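Local coordinates for phosphatase YwpJ (Bacillus subtilis, PDB 1NRW), which removes phosphate from phosphorylated five- and six-carbon sugars and from nucleoside monophosphates in vitro, with magnesium as cofactor, at residues V22-Q34 with M52-V64. Sequence-based numbering, arbitrary orientation.
Sequences VSLENENALRQAQ and MSIFEPLGIKTWV
Ile54 opens the contact by setting its CG2 4.1 Å from CG2 of Val22, which precedes helix 24-35. Phe55, on the same helical end, reaches Val22 more loosely with its ring. Leu58 comes next: its CD1 lies 3.8 Å from CB of Val22, while its carbonyl O faces Arg31. The helix then closes in a Schellman motif, Gly59 with positive phi serving as C-prime residue, and the carbonyls of Leu58 and Gly59 lie at the edge of the Arg31 guanidinium. Arg31 NH2 is 2.9 Å from Leu58 O and gives a weak bond to Gly59 O; a water bridges NH1 to Gly59 O as well. Arg31 also grips Glu27 side-on in a salt bridge, NE and NH2 both donating to OE2, the NE bond (3.0 Å) using the anti lone pair. Replacing Arg31 with alanine would probably leave the Glu27 carboxylate without its charged mate and Gly59 O without its direct side-chain donor. Beneath this polar layer Ile60 meets Glu27, whose CG, anti to the backbone N (chi1 -173°), is brought against CG1 and CD1 of the isoleucine, 3.9 Å from CD1. On its other branch, Ile60 CG2 lies over one face of the Phe55 ring, offset toward the rim, and meets Leu30 CD1. At Lys61 the backbone is gripped twice by the Gln34 amide: NE2 donates to Lys61 O (2.8 Å, nearly straight at 165°), and OE1 reaches Lys61 N through a second water. In this Rossmann-like HAD core, apolar packing thus joins Val22 and the start of helix 24-35 to the end of helix 48-55 and the loop leading to strand 63-66, while Gln34 firmly bonds Lys61 O and Arg31 gives Gly59 O a weak bond supported by water.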
loop_
_atom_site.group_PDB
_atom_site.type_symbol
_atom_site.label_atom_id
_atom_site.label_comp_id
_atom_site.label_asym_id
_atom_site.label_seq_id
_atom_site.Cartn_x
_atom_site.Cartn_y
_atom_site.Cartn_z
ATOM N N VAL A 22 14.804 0.954 5.118
ATOM C CA VAL A 22 14.855 2.203 4.382
ATOM C C VAL A 22 16.366 2.426 4.390
ATOM O O VAL A 22 16.963 2.625 5.453
ATOM C CB VAL A 22 14.168 3.363 5.120
ATOM C CG1 VAL A 22 14.409 4.660 4.353
ATOM C CG2 VAL A 22 12.670 3.091 5.251
ATOM N N SER A 23 16.992 2.356 3.221
ATOM C CA SER A 23 18.441 2.515 3.136
ATOM C C SER A 23 18.902 3.897 3.568
ATOM O O SER A 23 18.120 4.848 3.585
ATOM C CB SER A 23 18.922 2.256 1.709
ATOM O OG SER A 23 18.472 3.271 0.826
ATOM N N LEU A 24 20.178 4.012 3.920
ATOM C CA LEU A 24 20.705 5.307 4.312
ATOM C C LEU A 24 20.524 6.274 3.146
ATOM O O LEU A 24 20.170 7.437 3.343
ATOM C CB LEU A 24 22.192 5.206 4.677
ATOM C CG LEU A 24 22.590 4.301 5.845
ATOM C CD1 LEU A 24 24.069 4.503 6.143
ATOM C CD2 LEU A 24 21.763 4.633 7.078
ATOM N N GLU A 25 20.755 5.781 1.928
ATOM C CA GLU A 25 20.620 6.609 0.733
ATOM C C GLU A 25 19.200 7.132 0.557
ATOM O O GLU A 25 18.995 8.313 0.247
ATOM C CB GLU A 25 21.028 5.828 -0.525
ATOM C CG GLU A 25 22.525 5.614 -0.670
ATOM C CD GLU A 25 23.036 4.369 0.028
ATOM O OE1 GLU A 25 22.325 3.809 0.894
ATOM O OE2 GLU A 25 24.172 3.949 -0.289
ATOM N N ASN A 26 18.219 6.254 0.744
ATOM C CA ASN A 26 16.829 6.669 0.611
ATOM C C ASN A 26 16.415 7.618 1.725
ATOM O O ASN A 26 15.680 8.579 1.482
ATOM C CB ASN A 26 15.898 5.454 0.581
ATOM C CG ASN A 26 15.806 4.821 -0.803
ATOM O OD1 ASN A 26 16.448 5.272 -1.756
ATOM N ND2 ASN A 26 15.002 3.775 -0.916
ATOM N N GLU A 27 16.886 7.371 2.945
ATOM C CA GLU A 27 16.537 8.258 4.046
ATOM C C GLU A 27 17.099 9.644 3.759
ATOM O O GLU A 27 16.406 10.643 3.926
ATOM C CB GLU A 27 17.093 7.755 5.384
ATOM C CG GLU A 27 16.587 8.589 6.561
ATOM C CD GLU A 27 17.214 8.213 7.891
ATOM O OE1 GLU A 27 17.784 7.108 7.997
ATOM O OE2 GLU A 27 17.125 9.027 8.835
ATOM N N ASN A 28 18.359 9.703 3.333
ATOM C CA ASN A 28 18.982 10.982 3.016
ATOM C C ASN A 28 18.235 11.693 1.891
ATOM O O ASN A 28 18.041 12.908 1.941
ATOM C CB ASN A 28 20.453 10.791 2.621
ATOM C CG ASN A 28 21.344 10.466 3.813
ATOM O OD1 ASN A 28 21.254 11.104 4.863
ATOM N ND2 ASN A 28 22.222 9.480 3.647
ATOM N N ALA A 29 17.812 10.937 0.878
ATOM C CA ALA A 29 17.084 11.518 -0.249
ATOM C C ALA A 29 15.749 12.114 0.199
ATOM O O ALA A 29 15.353 13.185 -0.269
ATOM C CB ALA A 29 16.855 10.461 -1.334
ATOM N N LEU A 30 15.053 11.425 1.101
ATOM C CA LEU A 30 13.769 11.915 1.607
ATOM C C LEU A 30 13.943 13.213 2.385
ATOM O O LEU A 30 13.189 14.172 2.196
ATOM C CB LEU A 30 13.104 10.885 2.529
ATOM C CG LEU A 30 12.417 9.659 1.931
ATOM C CD1 LEU A 30 11.735 8.872 3.047
ATOM C CD2 LEU A 30 11.396 10.092 0.900
ATOM N N ARG A 31 14.929 13.237 3.274
ATOM C CA ARG A 31 15.189 14.424 4.075
ATOM C C ARG A 31 15.642 15.590 3.204
ATOM O O ARG A 31 15.301 16.739 3.481
ATOM C CB ARG A 31 16.238 14.122 5.144
ATOM C CG ARG A 31 15.755 13.118 6.182
ATOM C CD ARG A 31 16.817 12.825 7.225
ATOM N NE ARG A 31 16.335 11.871 8.223
ATOM C CZ ARG A 31 15.373 12.126 9.105
ATOM N NH1 ARG A 31 14.776 13.314 9.126
ATOM N NH2 ARG A 31 15.001 11.188 9.967
ATOM N N GLN A 32 16.397 15.300 2.149
ATOM C CA GLN A 32 16.865 16.364 1.260
ATOM C C GLN A 32 15.682 16.979 0.528
ATOM O O GLN A 32 15.614 18.195 0.341
ATOM C CB GLN A 32 17.877 15.827 0.245
ATOM C CG GLN A 32 18.424 16.899 -0.703
ATOM C CD GLN A 32 18.980 18.101 0.041
ATOM O OE1 GLN A 32 19.770 17.950 0.976
ATOM N NE2 GLN A 32 18.578 19.302 -0.373
ATOM N N ALA A 33 14.750 16.130 0.110
ATOM C CA ALA A 33 13.560 16.589 -0.586
ATOM C C ALA A 33 12.754 17.504 0.331
ATOM O O ALA A 33 12.268 18.548 -0.095
ATOM C CB ALA A 33 12.710 15.396 -1.023
ATOM N N GLN A 34 12.620 17.119 1.596
ATOM C CA GLN A 34 11.866 17.937 2.537
ATOM C C GLN A 34 12.618 19.236 2.790
ATOM O O GLN A 34 12.016 20.293 2.994
ATOM C CB GLN A 34 11.637 17.169 3.842
ATOM C CG GLN A 34 10.815 15.905 3.639
ATOM C CD GLN A 34 10.524 15.171 4.931
ATOM O OE1 GLN A 34 11.431 14.873 5.702
ATOM N NE2 GLN A 34 9.251 14.874 5.171
HETATM N N MSE A 52 4.214 3.786 10.496
HETATM C CA MSE A 52 4.815 4.400 11.678
HETATM C C MSE A 52 5.814 3.476 12.368
HETATM O O MSE A 52 6.825 3.934 12.901
HETATM C CB MSE A 52 3.723 4.802 12.668
HETATM C CG MSE A 52 2.738 5.802 12.107
HETATM SE SE MSE A 52 3.587 7.489 11.720
HETATM C CE MSE A 52 4.143 7.178 9.914
ATOM N N SER A 53 5.534 2.175 12.360
ATOM C CA SER A 53 6.437 1.218 12.992
ATOM C C SER A 53 7.802 1.243 12.314
ATOM O O SER A 53 8.829 1.006 12.952
ATOM C CB SER A 53 5.848 -0.192 12.934
ATOM O OG SER A 53 4.682 -0.276 13.738
ATOM N N ILE A 54 7.812 1.538 11.018
ATOM C CA ILE A 54 9.061 1.605 10.267
ATOM C C ILE A 54 9.719 2.983 10.372
ATOM O O ILE A 54 10.934 3.092 10.531
ATOM C CB ILE A 54 8.822 1.284 8.769
ATOM C CG1 ILE A 54 8.302 -0.151 8.625
ATOM C CG2 ILE A 54 10.116 1.481 7.978
ATOM C CD1 ILE A 54 7.870 -0.514 7.222
ATOM N N PHE A 55 8.907 4.034 10.301
ATOM C CA PHE A 55 9.410 5.405 10.345
ATOM C C PHE A 55 9.789 5.949 11.718
ATOM O O PHE A 55 10.751 6.707 11.844
ATOM C CB PHE A 55 8.387 6.350 9.709
ATOM C CG PHE A 55 8.297 6.239 8.209
ATOM C CD1 PHE A 55 9.014 5.265 7.513
ATOM C CD2 PHE A 55 7.501 7.125 7.490
ATOM C CE1 PHE A 55 8.939 5.176 6.120
ATOM C CE2 PHE A 55 7.420 7.042 6.099
ATOM C CZ PHE A 55 8.140 6.068 5.415
ATOM N N GLU A 56 9.027 5.576 12.737
ATOM C CA GLU A 56 9.280 6.052 14.096
ATOM C C GLU A 56 10.731 5.905 14.561
ATOM O O GLU A 56 11.349 6.877 14.992
ATOM C CB GLU A 56 8.352 5.339 15.081
ATOM C CG GLU A 56 7.424 6.267 15.834
ATOM C CD GLU A 56 8.179 7.311 16.632
ATOM O OE1 GLU A 56 8.992 6.924 17.500
ATOM O OE2 GLU A 56 7.958 8.518 16.390
ATOM N N PRO A 57 11.294 4.689 14.479
ATOM C CA PRO A 57 12.681 4.465 14.908
ATOM C C PRO A 57 13.708 5.272 14.112
ATOM O O PRO A 57 14.819 5.523 14.587
ATOM C CB PRO A 57 12.871 2.962 14.703
ATOM C CG PRO A 57 11.476 2.412 14.815
ATOM C CD PRO A 57 10.671 3.424 14.053
ATOM N N LEU A 58 13.336 5.670 12.899
ATOM C CA LEU A 58 14.236 6.432 12.037
ATOM C C LEU A 58 14.020 7.934 12.128
ATOM O O LEU A 58 14.789 8.713 11.557
ATOM C CB LEU A 58 14.055 5.998 10.583
ATOM C CG LEU A 58 14.366 4.536 10.278
ATOM C CD1 LEU A 58 14.023 4.251 8.825
ATOM C CD2 LEU A 58 15.837 4.251 10.560
ATOM N N GLY A 59 12.971 8.340 12.834
ATOM C CA GLY A 59 12.680 9.756 12.957
ATOM C C GLY A 59 12.154 10.354 11.664
ATOM O O GLY A 59 12.192 11.568 11.475
ATOM N N ILE A 60 11.664 9.505 10.766
ATOM C CA ILE A 60 11.130 9.972 9.493
ATOM C C ILE A 60 9.672 10.384 9.654
ATOM O O ILE A 60 8.874 9.663 10.254
ATOM C CB ILE A 60 11.231 8.876 8.399
ATOM C CG1 ILE A 60 12.703 8.615 8.060
ATOM C CG2 ILE A 60 10.455 9.301 7.145
ATOM C CD1 ILE A 60 12.920 7.461 7.100
ATOM N N LYS A 61 9.337 11.555 9.125
ATOM C CA LYS A 61 7.975 12.075 9.191
ATOM C C LYS A 61 7.561 12.605 7.829
ATOM O O LYS A 61 8.109 13.596 7.342
ATOM C CB LYS A 61 7.873 13.199 10.221
ATOM C CG LYS A 61 8.041 12.744 11.660
ATOM C CD LYS A 61 7.811 13.898 12.621
ATOM C CE LYS A 61 7.833 13.427 14.066
ATOM N NZ LYS A 61 7.575 14.549 15.014
ATOM N N THR A 62 6.586 11.946 7.216
ATOM C CA THR A 62 6.095 12.357 5.904
ATOM C C THR A 62 4.579 12.276 5.918
ATOM O O THR A 62 3.986 11.773 6.871
ATOM C CB THR A 62 6.554 11.383 4.795
ATOM O OG1 THR A 62 5.899 10.116 4.984
ATOM C CG2 THR A 62 8.063 11.174 4.833
ATOM N N TRP A 63 3.948 12.779 4.862
ATOM C CA TRP A 63 2.505 12.633 4.754
ATOM C C TRP A 63 2.376 11.138 4.503
ATOM O O TRP A 63 3.286 10.522 3.931
ATOM C CB TRP A 63 1.947 13.375 3.538
ATOM C CG TRP A 63 1.956 14.857 3.670
ATOM C CD1 TRP A 63 3.000 15.695 3.426
ATOM C CD2 TRP A 63 0.868 15.680 4.107
ATOM N NE1 TRP A 63 2.635 16.996 3.685
ATOM C CE2 TRP A 63 1.331 17.016 4.104
ATOM C CE3 TRP A 63 -0.451 15.419 4.501
ATOM C CZ2 TRP A 63 0.520 18.093 4.483
ATOM C CZ3 TRP A 63 -1.262 16.495 4.880
ATOM C CH2 TRP A 63 -0.768 17.815 4.866
ATOM N N VAL A 64 1.266 10.550 4.927
ATOM C CA VAL A 64 1.059 9.126 4.720
ATOM C C VAL A 64 -0.324 8.822 4.181
ATOM O O VAL A 64 -1.338 9.189 4.787
ATOM C CB VAL A 64 1.211 8.324 6.030
ATOM C CG1 VAL A 64 0.965 6.829 5.759
ATOM C CG2 VAL A 64 2.597 8.533 6.615
HETATM O O HOH W 1 12.011 14.357 10.498
HETATM O O HOH W 2 11.447 13.158 7.980
#